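Local coordinates for protein putative aldo/keto reductase (Salmonella enterica subsp. enterica serovar Typhimurium, PDB 4R9O) that probably acts as an NADP-dependent oxidoreductase of the aldo/keto reductase family, built on a TIM-barrel fold, at residues W25-W30 with E64-E69; S39-H44 with E79-V84; V184-V189 with G197-L202. All blocks are in the same frame, centred on the assembly; numbering follows the deposited sequence.

Contact 1 of 3, residues W25-W30 with E64-E69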
# COMPACT_ATOMS: atom_id res chain seq x y z
N TRP C 25 29.98 -2.57 14.31
CA TRP C 25 29.25 -3.76 13.87
C TRP C 25 29.97 -4.51 12.76
O TRP C 25 29.76 -5.71 12.61
CB TRP C 25 27.82 -3.38 13.44
CG TRP C 25 27.63 -2.90 12.03
CD1 TRP C 25 27.23 -3.65 10.95
CD2 TRP C 25 27.80 -1.57 11.54
NE1 TRP C 25 27.15 -2.87 9.83
CE2 TRP C 25 27.49 -1.58 10.16
CE3 TRP C 25 28.17 -0.36 12.14
CZ2 TRP C 25 27.56 -0.43 9.37
CZ3 TRP C 25 28.23 0.78 11.35
CH2 TRP C 25 27.93 0.74 9.98
N ARG C 26 30.85 -3.83 12.02
CA ARG C 26 31.60 -4.43 10.91
C ARG C 26 33.03 -4.82 11.30
O ARG C 26 33.83 -5.17 10.43
CB ARG C 26 31.67 -3.47 9.72
CG ARG C 26 30.33 -3.13 9.09
CD ARG C 26 30.02 -4.03 7.90
NE ARG C 26 30.80 -3.66 6.72
CZ ARG C 26 31.28 -4.53 5.83
NH1 ARG C 26 31.98 -4.10 4.79
NH2 ARG C 26 31.06 -5.83 5.98
N LEU C 27 33.35 -4.74 12.59
CA LEU C 27 34.72 -4.93 13.06
C LEU C 27 35.40 -6.20 12.54
O LEU C 27 36.55 -6.14 12.11
CB LEU C 27 34.75 -4.95 14.59
CG LEU C 27 36.12 -5.17 15.26
CD1 LEU C 27 37.21 -4.28 14.65
CD2 LEU C 27 36.02 -4.91 16.75
N MET C 28 34.70 -7.33 12.57
CA MET C 28 35.30 -8.59 12.12
C MET C 28 35.72 -8.55 10.64
O MET C 28 36.69 -9.20 10.25
CB MET C 28 34.34 -9.77 12.37
CG MET C 28 33.86 -9.91 13.81
SD MET C 28 35.21 -9.86 15.03
CE MET C 28 36.13 -11.34 14.58
N ASP C 29 34.99 -7.79 9.83
CA ASP C 29 35.27 -7.71 8.39
C ASP C 29 36.51 -6.85 8.10
O ASP C 29 37.07 -6.94 7.01
CB ASP C 29 34.07 -7.14 7.63
CG ASP C 29 32.81 -7.99 7.77
OD1 ASP C 29 32.90 -9.16 8.20
OD2 ASP C 29 31.72 -7.48 7.43
N TRP C 30 36.93 -6.02 9.05
CA TRP C 30 38.10 -5.16 8.85
C TRP C 30 39.40 -5.95 8.89
O TRP C 30 40.42 -5.48 8.38
CB TRP C 30 38.16 -4.05 9.91
CG TRP C 30 36.95 -3.17 9.97
CD1 TRP C 30 35.93 -3.10 9.07
CD2 TRP C 30 36.64 -2.22 11.00
NE1 TRP C 30 35.00 -2.17 9.46
CE2 TRP C 30 35.41 -1.62 10.65
CE3 TRP C 30 37.28 -1.82 12.17
CZ2 TRP C 30 34.81 -0.65 11.45
CZ3 TRP C 30 36.69 -0.86 12.96
CH2 TRP C 30 35.46 -0.28 12.59
N GLU C 64 32.26 -7.73 20.24
CA GLU C 64 32.50 -7.23 21.60
C GLU C 64 33.82 -7.75 22.14
O GLU C 64 34.64 -6.99 22.64
CB GLU C 64 31.36 -7.62 22.55
CG GLU C 64 30.18 -6.65 22.55
CD GLU C 64 29.05 -7.09 23.49
OE1 GLU C 64 29.00 -8.29 23.84
OE2 GLU C 64 28.22 -6.23 23.86
N ALA C 65 34.04 -9.06 22.02
CA ALA C 65 35.23 -9.69 22.55
C ALA C 65 36.49 -9.22 21.84
O ALA C 65 37.55 -9.12 22.44
CB ALA C 65 35.11 -11.21 22.46
N ALA C 66 36.38 -8.98 20.53
CA ALA C 66 37.52 -8.47 19.77
C ALA C 66 37.90 -7.08 20.27
O ALA C 66 39.08 -6.72 20.37
CB ALA C 66 37.21 -8.44 18.29
N PHE C 67 36.88 -6.30 20.63
CA PHE C 67 37.11 -4.96 21.16
C PHE C 67 37.78 -5.02 22.54
O PHE C 67 38.70 -4.26 22.82
CB PHE C 67 35.80 -4.19 21.25
CG PHE C 67 35.99 -2.70 21.36
CD1 PHE C 67 36.12 -1.93 20.22
CD2 PHE C 67 36.05 -2.09 22.60
CE1 PHE C 67 36.31 -0.55 20.31
CE2 PHE C 67 36.23 -0.71 22.70
CZ PHE C 67 36.35 0.06 21.55
N GLY C 68 37.31 -5.93 23.38
CA GLY C 68 37.88 -6.09 24.71
C GLY C 68 39.34 -6.53 24.72
O GLY C 68 40.06 -6.29 25.68
N GLU C 69 39.77 -7.20 23.65
CA GLU C 69 41.17 -7.57 23.52
C GLU C 69 42.05 -6.34 23.34
O GLU C 69 43.18 -6.29 23.83
CB GLU C 69 41.38 -8.52 22.35
CG GLU C 69 40.78 -9.90 22.55
CD GLU C 69 40.92 -10.77 21.32
OE1 GLU C 69 41.28 -10.24 20.25
OE2 GLU C 69 40.69 -12.00 21.43
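Just before Leu27 and Met28, the two residues that meet Ala66 across this contact, the carbonyl oxygen of Arg26 is gripped twice by the turn that follows it. Asp29 N donates to Arg26 O at 2.9 Å, and Trp30 N adds a weak bond to the same oxygen. The indole of Trp30 folds back beneath this turn: Arg26 O lies 3.2 Å above its plane near the rim, while Leu27 CA sits above the ring centre. A short helix held in this way offers two apolar side chains to helix 63-73. Leu27 stretches out with CG anti to its backbone nitrogen (chi1 179°), and its CD2 branch reaches Ala66 CB at 4.0 Å. The same methyl also comes to 4.2 Å from Phe67 N, over the helix backbone. Met28 arrives by a different route, its chain bent at chi2 (-49°), which brings SD to 4.1 Å from Ala66 CB. In the TIM barrel of aldo/keto reductases, residues 27-30 form a small helix that follows strand 16-23, close to the probable catalytic region. The Met28 side chain is about 7 Å from that of Tyr58, the likely proton donor, and the side chain of Leu27 is about 7 Å from Gly267 of the probable NADP site. On the other helix Glu64 points away from the contact, its OE2 hydrogen-bonded to Thr85 OG1 and Ser116 OG and its OE1 to Asn119 ND2. Phe67 turns its ring into edge-to-face contacts with His54 and Tyr24. A second subunit packs its Glu224 on Trp25 and its Asn222 on Arg26.

Contact 2 of 3, residues S39-H44 with E79-V84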
# COMPACT_ATOMS: atom_id res chain seq x y z
N SER C 39 45.44 1.09 17.80
CA SER C 39 45.86 2.28 17.06
C SER C 39 44.68 3.03 16.45
O SER C 39 44.64 4.26 16.48
CB SER C 39 46.85 1.89 15.96
OG SER C 39 47.92 1.15 16.52
N PHE C 40 43.73 2.28 15.89
CA PHE C 40 42.52 2.86 15.29
C PHE C 40 41.67 3.60 16.32
O PHE C 40 41.18 4.70 16.06
CB PHE C 40 41.69 1.78 14.59
CG PHE C 40 40.42 2.29 13.98
CD1 PHE C 40 40.45 3.04 12.81
CD2 PHE C 40 39.19 2.03 14.57
CE1 PHE C 40 39.28 3.53 12.25
CE2 PHE C 40 38.01 2.51 14.02
CZ PHE C 40 38.05 3.26 12.86
N ILE C 41 41.48 2.97 17.48
CA ILE C 41 40.77 3.60 18.59
C ILE C 41 41.48 4.88 19.01
O ILE C 41 40.85 5.93 19.11
CB ILE C 41 40.67 2.64 19.81
CG1 ILE C 41 39.79 1.44 19.47
CG2 ILE C 41 40.14 3.38 21.03
CD1 ILE C 41 39.83 0.33 20.50
N GLU C 42 42.79 4.80 19.24
CA GLU C 42 43.58 5.98 19.60
C GLU C 42 43.46 7.08 18.56
O GLU C 42 43.48 8.26 18.90
CB GLU C 42 45.06 5.60 19.78
CG GLU C 42 45.32 4.79 21.03
CD GLU C 42 46.78 4.43 21.19
OE1 GLU C 42 47.52 4.52 20.19
OE2 GLU C 42 47.17 4.05 22.31
N GLU C 43 43.34 6.70 17.29
CA GLU C 43 43.27 7.69 16.21
C GLU C 43 41.92 8.41 16.17
O GLU C 43 41.87 9.61 15.90
CB GLU C 43 43.57 7.04 14.86
CG GLU C 43 45.07 7.07 14.51
CD GLU C 43 45.45 6.18 13.33
OE1 GLU C 43 44.65 5.31 12.96
OE2 GLU C 43 46.56 6.36 12.79
N HIS C 44 40.81 7.71 16.43
CA HIS C 44 39.55 8.43 16.37
C HIS C 44 39.33 9.17 17.70
O HIS C 44 38.67 10.21 17.74
CB HIS C 44 38.36 7.50 15.98
CG HIS C 44 37.92 6.51 17.02
ND1 HIS C 44 37.42 6.87 18.25
CD2 HIS C 44 37.80 5.16 16.96
CE1 HIS C 44 37.06 5.79 18.92
NE2 HIS C 44 37.27 4.74 18.15
N GLU C 79 38.61 4.57 30.21
CA GLU C 79 38.08 5.77 30.84
C GLU C 79 37.81 6.88 29.84
O GLU C 79 37.06 7.81 30.11
CB GLU C 79 39.06 6.28 31.89
CG GLU C 79 39.52 5.23 32.88
CD GLU C 79 40.85 5.60 33.52
OE1 GLU C 79 41.80 5.93 32.77
OE2 GLU C 79 40.95 5.58 34.77
N LYS C 80 38.44 6.79 28.67
CA LYS C 80 38.35 7.85 27.67
C LYS C 80 37.17 7.63 26.73
O LYS C 80 36.85 8.49 25.91
CB LYS C 80 39.65 7.94 26.87
CG LYS C 80 40.90 8.17 27.71
CD LYS C 80 42.12 8.36 26.82
CE LYS C 80 43.40 8.62 27.62
NZ LYS C 80 43.84 7.42 28.39
N LEU C 81 36.53 6.47 26.84
CA LEU C 81 35.44 6.10 25.95
C LEU C 81 34.08 6.09 26.65
O LEU C 81 33.99 5.86 27.85
CB LEU C 81 35.68 4.71 25.35
CG LEU C 81 36.98 4.43 24.59
CD1 LEU C 81 37.31 2.94 24.60
CD2 LEU C 81 36.86 4.95 23.17
N GLN C 82 33.03 6.35 25.88
CA GLN C 82 31.68 6.02 26.31
C GLN C 82 31.26 4.81 25.50
O GLN C 82 31.16 4.87 24.27
CB GLN C 82 30.70 7.18 26.13
CG GLN C 82 31.06 8.43 26.90
CD GLN C 82 32.12 9.23 26.18
OE1 GLN C 82 33.08 9.73 26.79
NE2 GLN C 82 31.97 9.35 24.86
N ILE C 83 31.04 3.69 26.17
CA ILE C 83 30.70 2.46 25.48
C ILE C 83 29.21 2.18 25.53
O ILE C 83 28.60 2.13 26.60
CB ILE C 83 31.43 1.26 26.05
CG1 ILE C 83 32.94 1.52 26.02
CG2 ILE C 83 31.06 0.01 25.25
CD1 ILE C 83 33.77 0.41 26.62
N VAL C 84 28.64 2.00 24.35
CA VAL C 84 27.22 1.71 24.20
C VAL C 84 27.11 0.31 23.64
O VAL C 84 27.77 -0.02 22.65
CB VAL C 84 26.51 2.70 23.25
CG1 VAL C 84 25.01 2.35 23.13
CG2 VAL C 84 26.69 4.15 23.71
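Helix residue Ile41 and Leu81, which stands directly before strand 82-90, have CA atoms 9.4 Å apart, a spacing bridged by side chains alone. The pair illustrates how a TIM barrel is layered: helix 34-46 belongs to the outer shell, and Leu81 reaches it from the loop that leads into barrel strand 82-90. The CD2 methyl of Leu81 does the touching. It meets Ile41 CG2 at 4.2 Å and His44 CE1 at 4.3 Å, so one branch lies against two residues on successive turns of the helix. Ile41 divides its labour between its branches, for CG2, which is anti to the backbone nitrogen, faces Leu81, whereas the extended CG1-CD1 arm runs on toward Phe67 of helix 63-73. The methyl approaches the imidazole of His44 obliquely.

Buried polar atoms of that imidazole are provided for at both ends. ND1 is hydrogen-bonded to the carbonyl oxygen of Val49, an acceptor only, so ND1 must be the donor there; NE2 is hydrogen-bonded to Tyr24 OH. Two such bonds fix the rotation of the ring, and Leu81 can then pack on a surface whose orientation is set. Val52 of the neighbouring strand touches both His44 and Leu81, closing the group on the barrel side, while Leu71 covers Leu81 from helix 63-73. The first torsion of His44 (chi1 72°) folds the side chain back over its own helix, placing Ile41 O above the centre of the imidazole, 3.6 Å from its plane.

Contact 3 of 3, residues V184-V189 with G197-L202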
# COMPACT_ATOMS: atom_id res chain seq x y z
N VAL C 184 18.00 5.12 15.66
CA VAL C 184 17.14 4.86 14.51
C VAL C 184 17.80 5.11 13.16
O VAL C 184 18.84 5.77 13.09
CB VAL C 184 15.85 5.71 14.58
CG1 VAL C 184 15.03 5.35 15.83
CG2 VAL C 184 16.19 7.18 14.56
N GLU C 185 17.17 4.59 12.10
CA GLU C 185 17.73 4.71 10.76
C GLU C 185 17.36 6.03 10.10
O GLU C 185 16.17 6.35 9.98
CB GLU C 185 17.28 3.55 9.87
CG GLU C 185 17.91 3.63 8.47
CD GLU C 185 17.59 2.42 7.59
OE1 GLU C 185 16.84 1.53 8.06
OE2 GLU C 185 18.07 2.38 6.44
N ILE C 186 18.37 6.79 9.68
CA ILE C 186 18.16 8.09 9.03
C ILE C 186 19.16 8.33 7.90
O ILE C 186 20.36 8.31 8.12
CB ILE C 186 18.30 9.27 10.02
CG1 ILE C 186 17.55 9.02 11.32
CG2 ILE C 186 17.85 10.57 9.34
CD1 ILE C 186 17.79 10.05 12.40
N SER C 187 18.64 8.59 6.71
CA SER C 187 19.47 8.94 5.56
C SER C 187 18.58 9.54 4.48
O SER C 187 17.36 9.43 4.57
CB SER C 187 20.21 7.72 5.03
OG SER C 187 19.37 6.92 4.23
N PRO C 188 19.18 10.17 3.46
CA PRO C 188 18.34 10.61 2.34
C PRO C 188 17.67 9.42 1.65
O PRO C 188 16.63 9.57 1.01
CB PRO C 188 19.35 11.30 1.39
CG PRO C 188 20.49 11.71 2.27
CD PRO C 188 20.57 10.66 3.35
N VAL C 189 18.26 8.23 1.82
CA VAL C 189 17.78 6.99 1.21
C VAL C 189 16.64 6.36 2.02
O VAL C 189 15.86 5.57 1.51
CB VAL C 189 18.95 5.97 1.08
CG1 VAL C 189 18.51 4.70 0.39
CG2 VAL C 189 20.10 6.60 0.33
N GLY C 197 6.57 10.61 13.20
CA GLY C 197 6.39 10.86 14.62
C GLY C 197 7.54 10.42 15.48
O GLY C 197 7.65 10.79 16.65
N THR C 198 8.41 9.60 14.92
CA THR C 198 9.56 9.11 15.69
C THR C 198 10.46 10.27 16.09
O THR C 198 10.79 10.42 17.27
CB THR C 198 10.36 8.09 14.90
OG1 THR C 198 9.54 6.94 14.68
CG2 THR C 198 11.63 7.70 15.67
N LEU C 199 10.84 11.08 15.11
CA LEU C 199 11.76 12.19 15.35
C LEU C 199 11.07 13.38 16.01
O LEU C 199 11.72 14.17 16.71
CB LEU C 199 12.43 12.62 14.04
CG LEU C 199 13.35 11.56 13.42
CD1 LEU C 199 13.92 12.01 12.08
CD2 LEU C 199 14.46 11.19 14.39
N ASP C 200 9.76 13.52 15.79
CA ASP C 200 8.97 14.53 16.49
C ASP C 200 9.00 14.28 18.00
O ASP C 200 9.20 15.21 18.78
CB ASP C 200 7.52 14.55 16.01
CG ASP C 200 7.39 14.84 14.53
OD1 ASP C 200 8.22 15.60 13.99
OD2 ASP C 200 6.46 14.29 13.90
N GLN C 201 8.75 13.03 18.39
CA GLN C 201 8.77 12.66 19.80
C GLN C 201 10.13 12.93 20.44
O GLN C 201 10.21 13.42 21.56
CB GLN C 201 8.41 11.18 19.98
CG GLN C 201 8.52 10.71 21.41
CD GLN C 201 8.38 9.21 21.55
OE1 GLN C 201 9.17 8.46 20.98
NE2 GLN C 201 7.35 8.77 22.26
N LEU C 202 11.20 12.60 19.73
CA LEU C 202 12.55 12.76 20.28
C LEU C 202 12.88 14.25 20.46
O LEU C 202 13.38 14.65 21.51
CB LEU C 202 13.60 12.09 19.39
CG LEU C 202 13.45 10.56 19.34
CD1 LEU C 202 14.45 9.94 18.37
CD2 LEU C 202 13.60 9.94 20.74
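This is a buried, wholly apolar contact between a barrel strand and the helix that comes after it, made near the end of strand 182-185, at Val184, and the start of helix 198-205, at Thr198. The CA atoms of these two residues are 8.8 Å apart, and their side chains reach toward each other tip to tip, Val184 CG1 meeting Thr198 CG2 at 4.1 Å. Thr198 presents a methyl here because of its rotamer: OG1 lies beside the backbone nitrogen (chi1 -65°), which puts CG2 anti to it. The second meeting is also end to end. Ile186 extends its CG1 arm until CD1 is 4.0 Å from Leu199 CD2, and the same leucine methyl comes to 4.4 Å from Val184 CG2. One leucine methyl thus touches both Val184 and Ile186.

The helix start is shaped by Gly197 at the N-cap position, whose positive phi (107°) would press a side chain against the preceding carbonyl oxygen. Gln201 N closes the first turn on Gly197 O at 3.0 Å, and Asp196 OD1 accepts from Thr198 N. Leu193, from the intervening loop, packs on both Val184 and Thr198, while on the outside Asp200 touches Gln167 of a third subunit. Inside, the Val184 backbone bonds to Met210 and Trp212, and its side chain comes about 5 Å from those of Asn162 and Trp212, both likely NADP-binding residues. Strand 182-185, helix 198-205 and strand 210-212 make up a beta-alpha-beta unit, the repeating element of the TIM barrel.

Contacts 1 and 2 form one neighbourhood, their centres about 13 Å apart and their segments interleaved along the chain, since helix 34-46 follows helix 27-30 and strand 82-90 follows helix 63-73. They touch directly: Phe67 CE1 lies 3.6 Å from Ile41 CD1, and Trp30 CZ3 lies 3.8 Å from Phe40 CE2. Contact 3 comes later in the sequence, on the opposite side of the chain's centre, with its centre about 27 Å from each of the others. Contacts 2 and 3 nevertheless reach the same curled sheet through strands 82-90 and 182-185. One barrel thus joins both sides, with contacts 1 and 3 each near residues probably involved in catalysis or NADP binding.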